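Local coordinates for unsaturated glucuronyl hydrolase (Streptococcus agalactiae, PDB 2ZZR), which hydrolyses unsaturated hyaluronan, chondroitin and heparin disaccharides, releasing the unsaturated uronic acid from their non-reducing end, at residues E67-N70 with G71-T74; H112-L115 with G116-Y119. All blocks are in the same frame, centred on the assembly; numbering follows the deposited sequence.

Contact 1: residues E67-N70 with G71-T74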
loop_
_atom_site.group_PDB
_atom_site.type_symbol
_atom_site.label_atom_id
_atom_site.label_comp_id
_atom_site.label_asym_id
_atom_site.label_seq_id
_atom_site.Cartn_x
_atom_site.Cartn_y
_atom_site.Cartn_z
ATOM N N GLU A 67 10.693 3.556 -12.368
ATOM C CA GLU A 67 10.653 3.607 -10.902
ATOM C C GLU A 67 9.833 2.458 -10.305
ATOM O O GLU A 67 9.384 1.576 -11.033
ATOM C CB GLU A 67 10.138 4.965 -10.408
ATOM C CG GLU A 67 11.245 5.948 -9.975
ATOM C CD GLU A 67 11.926 5.570 -8.672
ATOM O OE1 GLU A 67 11.679 4.461 -8.155
ATOM O OE2 GLU A 67 12.728 6.391 -8.167
ATOM N N TRP A 68 9.666 2.458 -8.983
ATOM C CA TRP A 68 8.827 1.457 -8.311
ATOM C C TRP A 68 7.377 1.927 -8.199
ATOM O O TRP A 68 6.509 1.171 -7.754
ATOM C CB TRP A 68 9.375 1.111 -6.912
ATOM C CG TRP A 68 9.251 2.201 -5.866
ATOM C CD1 TRP A 68 10.129 3.227 -5.644
ATOM C CD2 TRP A 68 8.204 2.356 -4.896
ATOM N NE1 TRP A 68 9.693 4.011 -4.604
ATOM C CE2 TRP A 68 8.513 3.501 -4.125
ATOM C CE3 TRP A 68 7.030 1.640 -4.606
ATOM C CZ2 TRP A 68 7.687 3.958 -3.085
ATOM C CZ3 TRP A 68 6.208 2.089 -3.566
ATOM C CH2 TRP A 68 6.545 3.239 -2.817
ATOM N N THR A 69 7.135 3.162 -8.635
ATOM C CA THR A 69 5.903 3.896 -8.335
ATOM C C THR A 69 4.982 4.116 -9.542
ATOM O O THR A 69 3.877 4.645 -9.385
ATOM C CB THR A 69 6.235 5.285 -7.774
ATOM O OG1 THR A 69 7.219 5.918 -8.607
ATOM C CG2 THR A 69 6.769 5.187 -6.353
ATOM N N ASN A 70 5.437 3.734 -10.734
ATOM C CA ASN A 70 4.691 4.052 -11.967
ATOM C C ASN A 70 3.271 3.487 -12.013
ATOM O O ASN A 70 2.366 4.131 -12.549
ATOM C CB ASN A 70 5.452 3.598 -13.204
ATOM C CG ASN A 70 6.795 4.271 -13.325
ATOM O OD1 ASN A 70 6.937 5.294 -14.007
ATOM N ND2 ASN A 70 7.786 3.717 -12.647
ATOM N N GLY A 71 3.095 2.299 -11.444
ATOM C CA GLY A 71 1.795 1.612 -11.413
ATOM C C GLY A 71 0.709 2.352 -10.654
ATOM O O GLY A 71 -0.477 2.182 -10.958
ATOM N N PHE A 72 1.102 3.168 -9.671
ATOM C CA PHE A 72 0.150 3.945 -8.874
ATOM C C PHE A 72 -0.553 5.014 -9.705
ATOM O O PHE A 72 -1.728 5.302 -9.479
ATOM C CB PHE A 72 0.819 4.575 -7.646
ATOM C CG PHE A 72 1.314 3.569 -6.645
ATOM C CD1 PHE A 72 0.420 2.718 -5.987
ATOM C CD2 PHE A 72 2.674 3.470 -6.354
ATOM C CE1 PHE A 72 0.874 1.782 -5.056
ATOM C CE2 PHE A 72 3.137 2.533 -5.428
ATOM C CZ PHE A 72 2.236 1.691 -4.779
ATOM N N TRP A 73 0.163 5.585 -10.672
ATOM C CA TRP A 73 -0.440 6.526 -11.621
ATOM C C TRP A 73 -1.549 5.836 -12.429
ATOM O O TRP A 73 -2.695 6.300 -12.441
ATOM C CB TRP A 73 0.629 7.128 -12.546
ATOM C CG TRP A 73 0.066 7.839 -13.757
ATOM C CD1 TRP A 73 0.234 7.483 -15.066
ATOM C CD2 TRP A 73 -0.764 9.014 -13.763
ATOM N NE1 TRP A 73 -0.431 8.366 -15.888
ATOM C CE2 TRP A 73 -1.052 9.313 -15.116
ATOM C CE3 TRP A 73 -1.283 9.846 -12.758
ATOM C CZ2 TRP A 73 -1.844 10.408 -15.492
ATOM C CZ3 TRP A 73 -2.076 10.940 -13.131
ATOM C CH2 TRP A 73 -2.343 11.208 -14.491
ATOM N N THR A 74 -1.205 4.725 -13.075
ATOM C CA THR A 74 -2.162 3.935 -13.853
ATOM C C THR A 74 -3.339 3.491 -12.978
ATOM O O THR A 74 -4.491 3.526 -13.418
ATOM C CB THR A 74 -1.497 2.714 -14.510
ATOM O OG1 THR A 74 -0.257 3.105 -15.124
ATOM C CG2 THR A 74 -2.418 2.096 -15.574
HETATM O O HOH W 1 3.922 1.327 -8.907
#
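At the start of helix 70-84, beside the probable substrate pocket, the indole of Trp-68 meets the phenyl ring of Phe-72 one turn further on. The touching atoms are Trp-68 CZ3 and Phe-72 CE2, 3.6 Å apart, with the indole carbon lying at the edge of the phenyl ring and near its plane. The planes stand at 88°, yet the rings meet obliquely, with centroids 5.9 Å apart. Trp-68 CG sits between its own backbone N and carbonyl carbon (chi1 70°), and the end of the indole comes round to Phe-72, while CG2 of Thr-69 lies over the centre of one of its faces. On the pyrrole side of the indole, NE1 is hydrogen-bonded to the hydroxyl of Tyr-363.

The loop passes into the helix through its backbone. Phe-72 N donates to Thr-69 O at 3.2 Å, and the same oxygen also lies 3.5 Å from Phe-72 CD2. A weak bond follows from Trp-73 N to Asn-70 O. One water accepts weakly from Gly-71 N and donates to Trp-68 O, 2.8 Å away, thus linking the loop to the first turn. The turn belongs to the alpha-barrel of this family 88 glycoside hydrolase, and here Trp-68 comes close to the probable nucleophile Asp-114 and to Trp-250. In the loop itself, Glu-67 OE1 accepts from Trp-68 N at 3.0 Å through its anti lone pair. Further along the helix, Trp-73 packs on Leu-39, Asn-42 and Ile-43 of helix 25-46, while Thr-74 OG1 bonds to Asn-96 of helix 87-105.

Contact 2: residues H112-L115 with G116-Y119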
loop_
_atom_site.group_PDB
_atom_site.type_symbol
_atom_site.label_atom_id
_atom_site.label_comp_id
_atom_site.label_asym_id
_atom_site.label_seq_id
_atom_site.Cartn_x
_atom_site.Cartn_y
_atom_site.Cartn_z
ATOM N N HIS A 112 14.102 -6.050 -8.237
ATOM C CA HIS A 112 13.651 -5.684 -6.908
ATOM C C HIS A 112 12.333 -6.434 -6.677
ATOM O O HIS A 112 11.896 -7.210 -7.535
ATOM C CB HIS A 112 13.474 -4.165 -6.792
ATOM C CG HIS A 112 12.575 -3.581 -7.838
ATOM N ND1 HIS A 112 13.044 -2.828 -8.894
ATOM C CD2 HIS A 112 11.233 -3.662 -8.000
ATOM C CE1 HIS A 112 12.027 -2.458 -9.654
ATOM N NE2 HIS A 112 10.918 -2.954 -9.136
ATOM N N HIS A 113 11.714 -6.210 -5.526
ATOM C CA HIS A 113 10.531 -6.966 -5.129
ATOM C C HIS A 113 9.232 -6.182 -5.342
ATOM O O HIS A 113 8.158 -6.639 -4.936
ATOM C CB HIS A 113 10.649 -7.348 -3.652
ATOM C CG HIS A 113 10.648 -6.168 -2.734
ATOM N ND1 HIS A 113 11.752 -5.360 -2.560
ATOM C CD2 HIS A 113 9.663 -5.629 -1.977
ATOM C CE1 HIS A 113 11.455 -4.393 -1.709
ATOM N NE2 HIS A 113 10.194 -4.536 -1.338
ATOM N N ASP A 114 9.329 -5.005 -5.963
ATOM C CA ASP A 114 8.163 -4.124 -6.126
ATOM C C ASP A 114 7.355 -4.370 -7.407
ATOM O O ASP A 114 6.676 -3.464 -7.909
ATOM C CB ASP A 114 8.575 -2.650 -5.989
ATOM C CG ASP A 114 8.998 -2.292 -4.576
ATOM O OD1 ASP A 114 8.326 -2.718 -3.615
ATOM O OD2 ASP A 114 10.008 -1.573 -4.427
ATOM N N LEU A 115 7.410 -5.605 -7.904
ATOM C CA LEU A 115 6.665 -6.012 -9.106
ATOM C C LEU A 115 5.150 -5.871 -8.924
ATOM O O LEU A 115 4.431 -5.534 -9.871
ATOM C CB LEU A 115 7.024 -7.451 -9.509
ATOM C CG LEU A 115 8.257 -7.703 -10.396
ATOM C CD1 LEU A 115 8.081 -7.088 -11.780
ATOM C CD2 LEU A 115 9.537 -7.196 -9.751
ATOM N N GLY A 116 4.679 -6.119 -7.704
ATOM C CA GLY A 116 3.262 -5.990 -7.374
ATOM C C GLY A 116 2.786 -4.551 -7.387
ATOM O O GLY A 116 1.770 -4.239 -8.007
ATOM N N PHE A 117 3.514 -3.661 -6.717
ATOM C CA PHE A 117 3.195 -2.230 -6.773
ATOM C C PHE A 117 3.118 -1.736 -8.218
ATOM O O PHE A 117 2.268 -0.908 -8.555
ATOM C CB PHE A 117 4.244 -1.389 -6.037
ATOM C CG PHE A 117 4.125 -1.414 -4.530
ATOM C CD1 PHE A 117 5.272 -1.413 -3.742
ATOM C CD2 PHE A 117 2.884 -1.399 -3.900
ATOM C CE1 PHE A 117 5.182 -1.417 -2.348
ATOM C CE2 PHE A 117 2.786 -1.400 -2.505
ATOM C CZ PHE A 117 3.936 -1.404 -1.732
ATOM N N LEU A 118 4.018 -2.239 -9.058
ATOM C CA LEU A 118 4.091 -1.810 -10.449
ATOM C C LEU A 118 2.982 -2.394 -11.312
ATOM O O LEU A 118 2.327 -1.662 -12.061
ATOM C CB LEU A 118 5.462 -2.154 -11.043
ATOM C CG LEU A 118 6.597 -1.210 -10.631
ATOM C CD1 LEU A 118 7.941 -1.777 -11.040
ATOM C CD2 LEU A 118 6.403 0.200 -11.203
ATOM N N TYR A 119 2.769 -3.703 -11.197
ATOM C CA TYR A 119 1.911 -4.428 -12.141
ATOM C C TYR A 119 0.478 -4.648 -11.685
ATOM O O TYR A 119 -0.415 -4.793 -12.515
ATOM C CB TYR A 119 2.578 -5.730 -12.591
ATOM C CG TYR A 119 3.692 -5.430 -13.573
ATOM C CD1 TYR A 119 3.469 -5.497 -14.949
ATOM C CD2 TYR A 119 4.948 -5.011 -13.127
ATOM C CE1 TYR A 119 4.477 -5.184 -15.852
ATOM C CE2 TYR A 119 5.962 -4.690 -14.025
ATOM C CZ TYR A 119 5.721 -4.778 -15.383
ATOM O OH TYR A 119 6.713 -4.452 -16.282
#
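Two i to i+4 backbone bonds start helix 115-130, Leu-118 N to Asp-114 O at 3.1 Å and Tyr-119 N to Leu-115 O at 2.8 Å. Asp-114, probably the nucleophile and a substrate-binding residue, occupies the N-cap position, but its carboxylate makes no capping bond. Instead OD1 lies near the plane of the Phe-117 ring and at its edge, 3.3 Å from CD1, with the carboxylate and ring planes 36° apart. With CG beside the backbone N (chi1 -68°), the carboxylate of Asp-114 crosses the Phe-117 side chain obliquely. OD1 is also close to OD1 of Asp-174, the probable proton donor. His-113 NE2 is hydrogen-bonded to Asp-174, and the imidazole of His-113 carries Asp-114 CG over one face, toward the rim.

Leu-118 CD1 meets the edge of the His-112 imidazole in its plane, 3.7 Å from NE2, a buried nitrogen with no partner in the model. Leu-115 and Tyr-119 run side by side, CD1 against CE2 at 3.9 Å, while Leu-115 O lies in the plane of the tyrosine ring at its edge.

Leu-115 and Tyr-119 pack on helix 133-147, Leu-118 and Tyr-119 on helix 87-105, where Tyr-119 OH bonds to Phe-100 O, and Phe-117 reaches Leu-177 of helix 175-178.

How the contacts relate
From the N terminus, the chain leaves strand 59-63 and turns through contact 1 into helix 70-84. It then runs through helix 87-105 and a further loop before contact 2 opens helix 115-130. Each contact closes only the short turn from a loop into a helix, so the two lie in series, neither nested nor crossed. In space they adjoin, with centres about 9 Å apart. Phe-72 CZ is 3.3 Å from Phe-117 CD2, and Leu-118 CD2 packs against the backbone oxygens of Glu-67 and Trp-68. The starts of helices 70-84 and 115-130 are thereby joined beside the probable active site, with helix 87-105 packing against both.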